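Local structure of dnab-like replicative helicase (Bacillus phage SPP1, 3BH0) at residues N69-A74 with I259-Y264; K240-S245 with E280-K285. The protein is a phage DnaB-family replicative helicase that probably hydrolyses ATP to unwind duplex DNA 5'-3'; this chain is its ATPase domain. All coordinates share one frame; numbering follows the deposited sequence.

Interaction 1. Residues N69-A74 with I259-Y264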
loop_
_atom_site.group_PDB
_atom_site.type_symbol
_atom_site.label_atom_id
_atom_site.label_comp_id
_atom_site.label_asym_id
_atom_site.label_seq_id
_atom_site.Cartn_x
_atom_site.Cartn_y
_atom_site.Cartn_z
ATOM N N ASN A 69 1.073 1.135 12.553
ATOM C CA ASN A 69 -0.041 1.502 11.671
ATOM C C ASN A 69 -0.644 0.352 10.873
ATOM O O ASN A 69 0.053 -0.528 10.377
ATOM C CB ASN A 69 0.346 2.631 10.704
ATOM C CG ASN A 69 0.690 3.934 11.405
ATOM O OD1 ASN A 69 1.281 4.822 10.791
ATOM N ND2 ASN A 69 0.322 4.065 12.687
ATOM N N PHE A 70 -1.957 0.387 10.768
ATOM C CA PHE A 70 -2.684 -0.476 9.873
ATOM C C PHE A 70 -3.311 0.461 8.847
ATOM O O PHE A 70 -4.239 1.217 9.160
ATOM C CB PHE A 70 -3.731 -1.271 10.652
ATOM C CG PHE A 70 -4.600 -2.133 9.805
ATOM C CD1 PHE A 70 -4.103 -2.752 8.665
ATOM C CD2 PHE A 70 -5.922 -2.345 10.160
ATOM C CE1 PHE A 70 -4.913 -3.550 7.883
ATOM C CE2 PHE A 70 -6.748 -3.145 9.377
ATOM C CZ PHE A 70 -6.236 -3.750 8.239
ATOM N N VAL A 71 -2.757 0.453 7.638
ATOM C CA VAL A 71 -3.243 1.329 6.585
ATOM C C VAL A 71 -3.938 0.578 5.464
ATOM O O VAL A 71 -3.532 -0.503 5.044
ATOM C CB VAL A 71 -2.187 2.400 6.109
ATOM C CG1 VAL A 71 -0.836 2.135 6.685
ATOM C CG2 VAL A 71 -2.120 2.536 4.605
ATOM N N LEU A 72 -5.042 1.175 5.041
ATOM C CA LEU A 72 -5.925 0.635 4.040
ATOM C C LEU A 72 -5.886 1.506 2.774
ATOM O O LEU A 72 -5.987 2.721 2.839
ATOM C CB LEU A 72 -7.338 0.575 4.622
ATOM C CG LEU A 72 -8.278 -0.431 3.991
ATOM C CD1 LEU A 72 -7.914 -1.851 4.469
ATOM C CD2 LEU A 72 -9.705 -0.079 4.347
ATOM N N ILE A 73 -5.686 0.855 1.635
ATOM C CA ILE A 73 -5.752 1.498 0.330
ATOM C C ILE A 73 -6.926 0.843 -0.366
ATOM O O ILE A 73 -6.837 -0.295 -0.827
ATOM C CB ILE A 73 -4.451 1.316 -0.509
ATOM C CG1 ILE A 73 -3.253 1.941 0.214
ATOM C CG2 ILE A 73 -4.610 1.973 -1.865
ATOM C CD1 ILE A 73 -1.918 1.587 -0.380
ATOM N N ALA A 74 -8.031 1.568 -0.398
ATOM C CA ALA A 74 -9.240 1.088 -1.023
ATOM C C ALA A 74 -9.637 1.907 -2.267
ATOM O O ALA A 74 -9.488 3.125 -2.322
ATOM C CB ALA A 74 -10.367 1.034 -0.010
ATOM N N ILE A 259 -5.077 4.566 9.070
ATOM C CA ILE A 259 -5.093 5.339 7.843
ATOM C C ILE A 259 -5.897 4.619 6.758
ATOM O O ILE A 259 -5.727 3.423 6.521
ATOM C CB ILE A 259 -3.665 5.671 7.363
ATOM C CG1 ILE A 259 -2.889 6.371 8.489
ATOM C CG2 ILE A 259 -3.723 6.558 6.111
ATOM C CD1 ILE A 259 -1.396 6.585 8.251
ATOM N N ILE A 260 -6.786 5.360 6.122
ATOM C CA ILE A 260 -7.526 4.859 4.986
ATOM C C ILE A 260 -7.346 5.821 3.829
ATOM O O ILE A 260 -7.811 6.961 3.856
ATOM C CB ILE A 260 -9.024 4.671 5.305
ATOM C CG1 ILE A 260 -9.195 3.675 6.461
ATOM C CG2 ILE A 260 -9.802 4.250 4.033
ATOM C CD1 ILE A 260 -10.642 3.510 6.970
ATOM N N GLU A 261 -6.649 5.357 2.807
ATOM C CA GLU A 261 -6.509 6.153 1.612
ATOM C C GLU A 261 -7.328 5.582 0.455
ATOM O O GLU A 261 -7.124 4.455 0.032
ATOM C CB GLU A 261 -5.034 6.389 1.268
ATOM C CG GLU A 261 -4.109 5.276 1.639
ATOM C CD GLU A 261 -2.661 5.712 1.764
ATOM O OE1 GLU A 261 -2.316 6.280 2.804
ATOM O OE2 GLU A 261 -1.853 5.447 0.853
ATOM N N PHE A 262 -8.308 6.365 0.009
ATOM C CA PHE A 262 -9.077 6.065 -1.186
ATOM C C PHE A 262 -8.373 6.644 -2.407
ATOM O O PHE A 262 -7.719 7.685 -2.323
ATOM C CB PHE A 262 -10.477 6.676 -1.101
ATOM C CG PHE A 262 -11.365 6.070 -0.046
ATOM C CD1 PHE A 262 -11.444 4.700 0.126
ATOM C CD2 PHE A 262 -12.171 6.885 0.736
ATOM C CE1 PHE A 262 -12.296 4.147 1.095
ATOM C CE2 PHE A 262 -13.037 6.349 1.696
ATOM C CZ PHE A 262 -13.094 4.978 1.877
ATOM N N LEU A 263 -8.500 5.948 -3.529
ATOM C CA LEU A 263 -8.051 6.447 -4.819
ATOM C C LEU A 263 -9.254 6.725 -5.708
ATOM O O LEU A 263 -10.206 5.951 -5.757
ATOM C CB LEU A 263 -7.112 5.452 -5.502
ATOM C CG LEU A 263 -5.606 5.392 -5.196
ATOM C CD1 LEU A 263 -5.160 6.071 -3.907
ATOM C CD2 LEU A 263 -5.193 3.954 -5.163
ATOM N N TYR A 264 -9.206 7.848 -6.403
ATOM C CA TYR A 264 -10.236 8.227 -7.341
ATOM C C TYR A 264 -9.551 8.850 -8.529
ATOM O O TYR A 264 -8.717 9.741 -8.377
ATOM C CB TYR A 264 -11.180 9.220 -6.679
ATOM C CG TYR A 264 -12.251 9.779 -7.573
ATOM C CD1 TYR A 264 -13.384 9.034 -7.881
ATOM C CD2 TYR A 264 -12.146 11.065 -8.089
ATOM C CE1 TYR A 264 -14.380 9.554 -8.690
ATOM C CE2 TYR A 264 -13.128 11.594 -8.901
ATOM C CZ TYR A 264 -14.241 10.840 -9.200
ATOM O OH TYR A 264 -15.225 11.361 -10.003
#
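Strand 70-74 and strand 259-264 run side by side in parallel, their axes 14° apart, and Val71, Leu72, Ile73 and Ala74 pair with Ile259, Ile260, Glu261 and Phe262. The bonds pass back and forth between the strands: Leu72 N gives to Ile259 O at 2.8 Å, Leu72 O takes Glu261 N at 2.7 Å, Ala74 N gives to Glu261 O and Ala74 O takes Leu263 N, while the opening bond from Ile259 N to Phe70 O is weak. On the face that carries Val71, Ile73, Ile259 and Glu261, Val71 CB sits against Ile259 CB at 3.8 Å. Ile73 and Glu261 lie alongside each other and point the same way, with Ile73 CG1 3.7 Å from Glu261 CG. The buried Glu261 has a polar partner in Tyr65, whose OH is hydrogen-bonded to Glu261 OE1. These two strands belong to the central sheet of the P-loop NTPase fold; strand 70-74 leads into the probable Walker A loop, and on this face helix 81-93 brings Phe84 against Ile73, Glu261 and Leu263. Ile73 CG2, anti to the backbone N, is the branch that meets Leu263 CD2, at 3.9 Å. The other face presents Leu72, Ala74, Ile260 and Phe262. There Ala74 CB approaches the CD1-CE1 side of the Phe262 ring, 3.8 Å from CD1, and Ala74 O lies at the ring edge, in its plane. Ile260 CG2 rests over one face of the same ring, offset toward the rim.

Interaction 2. Residues K240-S245 with E280-K285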
loop_
_atom_site.group_PDB
_atom_site.type_symbol
_atom_site.label_atom_id
_atom_site.label_comp_id
_atom_site.label_asym_id
_atom_site.label_seq_id
_atom_site.Cartn_x
_atom_site.Cartn_y
_atom_site.Cartn_z
ATOM N N LYS A 240 -18.850 10.077 -7.585
ATOM C CA LYS A 240 -18.341 8.731 -7.361
ATOM C C LYS A 240 -17.023 8.710 -6.595
ATOM O O LYS A 240 -16.257 7.750 -6.679
ATOM C CB LYS A 240 -18.227 7.975 -8.693
ATOM C CG LYS A 240 -19.574 7.744 -9.367
ATOM C CD LYS A 240 -19.417 7.204 -10.766
ATOM C CE LYS A 240 -20.683 7.410 -11.585
ATOM N NZ LYS A 240 -21.112 8.853 -11.582
ATOM N N ARG A 241 -16.750 9.778 -5.857
ATOM C CA ARG A 241 -15.664 9.734 -4.885
ATOM C C ARG A 241 -16.050 8.796 -3.727
ATOM O O ARG A 241 -17.177 8.865 -3.212
ATOM C CB ARG A 241 -15.288 11.134 -4.406
ATOM C CG ARG A 241 -14.006 11.604 -5.023
ATOM C CD ARG A 241 -13.875 13.102 -5.061
ATOM N NE ARG A 241 -14.482 13.613 -6.285
ATOM C CZ ARG A 241 -14.073 14.683 -6.959
ATOM N NH1 ARG A 241 -13.018 15.385 -6.548
ATOM N NH2 ARG A 241 -14.724 15.037 -8.058
ATOM N N PRO A 242 -15.139 7.873 -3.355
ATOM C CA PRO A 242 -15.481 6.898 -2.310
ATOM C C PRO A 242 -15.674 7.573 -0.976
ATOM O O PRO A 242 -15.029 8.583 -0.703
ATOM C CB PRO A 242 -14.252 5.983 -2.258
ATOM C CG PRO A 242 -13.533 6.230 -3.541
ATOM C CD PRO A 242 -13.780 7.660 -3.876
ATOM N N MET A 243 -16.574 7.034 -0.162
ATOM C CA MET A 243 -16.701 7.469 1.232
ATOM C C MET A 243 -16.585 6.294 2.180
ATOM O O MET A 243 -16.580 5.147 1.743
ATOM C CB MET A 243 -18.000 8.229 1.473
ATOM C CG MET A 243 -19.241 7.484 1.113
ATOM S SD MET A 243 -20.611 8.629 0.975
ATOM C CE MET A 243 -19.877 9.964 0.027
ATOM N N LEU A 244 -16.491 6.589 3.473
ATOM C CA LEU A 244 -16.253 5.560 4.488
ATOM C C LEU A 244 -17.364 4.524 4.544
ATOM O O LEU A 244 -17.097 3.347 4.784
ATOM C CB LEU A 244 -15.994 6.174 5.867
ATOM C CG LEU A 244 -14.681 6.942 6.040
ATOM C CD1 LEU A 244 -14.725 7.709 7.358
ATOM C CD2 LEU A 244 -13.465 6.041 5.993
ATOM N N SER A 245 -18.595 4.965 4.295
ATOM C CA SER A 245 -19.746 4.074 4.181
ATOM C C SER A 245 -19.624 3.044 3.035
ATOM O O SER A 245 -20.320 2.025 3.045
ATOM C CB SER A 245 -21.045 4.886 4.030
ATOM O OG SER A 245 -21.185 5.401 2.714
ATOM N N GLU A 280 -6.426 11.265 -7.394
ATOM C CA GLU A 280 -6.431 11.825 -6.056
ATOM C C GLU A 280 -6.456 10.754 -4.953
ATOM O O GLU A 280 -7.254 9.800 -4.977
ATOM C CB GLU A 280 -7.509 12.896 -5.879
ATOM C CG GLU A 280 -8.937 12.478 -6.114
ATOM C CD GLU A 280 -9.915 13.641 -5.904
ATOM O OE1 GLU A 280 -9.855 14.639 -6.655
ATOM O OE2 GLU A 280 -10.756 13.560 -4.975
ATOM N N VAL A 281 -5.526 10.912 -4.017
ATOM C CA VAL A 281 -5.461 10.093 -2.833
ATOM C C VAL A 281 -6.284 10.785 -1.756
ATOM O O VAL A 281 -5.878 11.809 -1.203
ATOM C CB VAL A 281 -4.007 9.886 -2.382
ATOM C CG1 VAL A 281 -3.948 9.004 -1.160
ATOM C CG2 VAL A 281 -3.190 9.270 -3.504
ATOM N N ILE A 282 -7.460 10.237 -1.482
ATOM C CA ILE A 282 -8.323 10.795 -0.454
ATOM C C ILE A 282 -8.084 10.071 0.866
ATOM O O ILE A 282 -8.444 8.904 0.999
ATOM C CB ILE A 282 -9.825 10.684 -0.832
ATOM C CG1 ILE A 282 -10.045 11.112 -2.282
ATOM C CG2 ILE A 282 -10.691 11.468 0.152
ATOM C CD1 ILE A 282 -11.439 10.767 -2.836
ATOM N N ILE A 283 -7.461 10.768 1.818
ATOM C CA ILE A 283 -7.277 10.304 3.197
ATOM C C ILE A 283 -8.616 10.467 3.931
ATOM O O ILE A 283 -8.967 11.561 4.357
ATOM C CB ILE A 283 -6.140 11.093 3.924
ATOM C CG1 ILE A 283 -4.768 10.792 3.311
ATOM C CG2 ILE A 283 -6.067 10.724 5.389
ATOM C CD1 ILE A 283 -4.433 11.554 2.016
ATOM N N ALA A 284 -9.378 9.382 4.042
ATOM C CA ALA A 284 -10.736 9.447 4.599
ATOM C C ALA A 284 -10.728 9.233 6.114
ATOM O O ALA A 284 -11.675 9.596 6.808
ATOM C CB ALA A 284 -11.625 8.444 3.926
ATOM N N LYS A 285 -9.648 8.638 6.612
ATOM C CA LYS A 285 -9.451 8.444 8.029
ATOM C C LYS A 285 -7.984 8.603 8.362
ATOM O O LYS A 285 -7.098 8.092 7.654
ATOM C CB LYS A 285 -9.945 7.076 8.498
ATOM C CG LYS A 285 -9.961 6.977 10.004
ATOM C CD LYS A 285 -10.195 5.572 10.506
ATOM C CE LYS A 285 -10.135 5.557 12.050
ATOM N NZ LYS A 285 -10.014 4.182 12.544
#
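Leu244, Arg241 and Ile282 account for most of the surface buried where the loop 240-245 passes over strand 280-285. The contact of Leu244 is with Ala284: its CD2 branch meets Ala284 CB at 3.7 Å, while CD1 lies 3.6 Å from Ala284 O. Leu244 CG lies anti to the carbonyl carbon, beside the backbone N, and both methyls reach Ala284, with Lys285 CB at the margin of CD2. At the other end of the contact, Arg241 crosses both Ile282 and Glu280 at about a right angle. Arg241 CG is 3.5 Å from Ile282 CD1, the end of an isoleucine chain that also reaches Pro242 CD at 4.0 Å, so that a single methyl serves two neighbouring residues of the loop. Beyond CG the arginine bends at chi3 (-88°) and carries NH1 to the carboxylate of Glu280. The salt bridge spans 3.3 Å from Arg241 NH1 to Glu280 OE1; the hydrogen bond from NH1 to OE2 is equally long and weak, with an N-H...O angle of 141°. Guanidinium and carboxylate planes stand 78° apart, which excludes the coplanar, two-pronged pairing of an arginine with an acid. Glu280 OE2 also lies 3.2 Å from Arg241 CD, next to the aliphatic part of the chain. Pro242 turns to Phe262 and Leu230 as well, while Lys285 NZ is held by the carbonyls of Ala257 and Glu254. This is surface packing of the loop between strand 223-228 and helix 252-256 against an antiparallel strand of the mixed sheet in the DnaB-type ATPase domain.

Interactions 1 and 2 adjoin, with centres about 9 Å apart, because strand 259-265 is the sheet neighbour of both strand 70-74 and strand 278-286. Phe262 O is 2.7 Å from Ile282 N, and Ile260 O is 2.9 Å from Ala284 N, both probable hydrogen bonds that tie the two contacts through the antiparallel pairing. Side chains join them too: Phe262 CE2 packs 3.4 Å from Ala284 CB, and Tyr264 CE1 packs 3.3 Å from Lys240 O. Interaction 1 lies nearer the probable nucleotide site, since Leu263 touches Ala75 of the presumed Walker A loop; in interaction 2, Pro242 is near that loop without touching it.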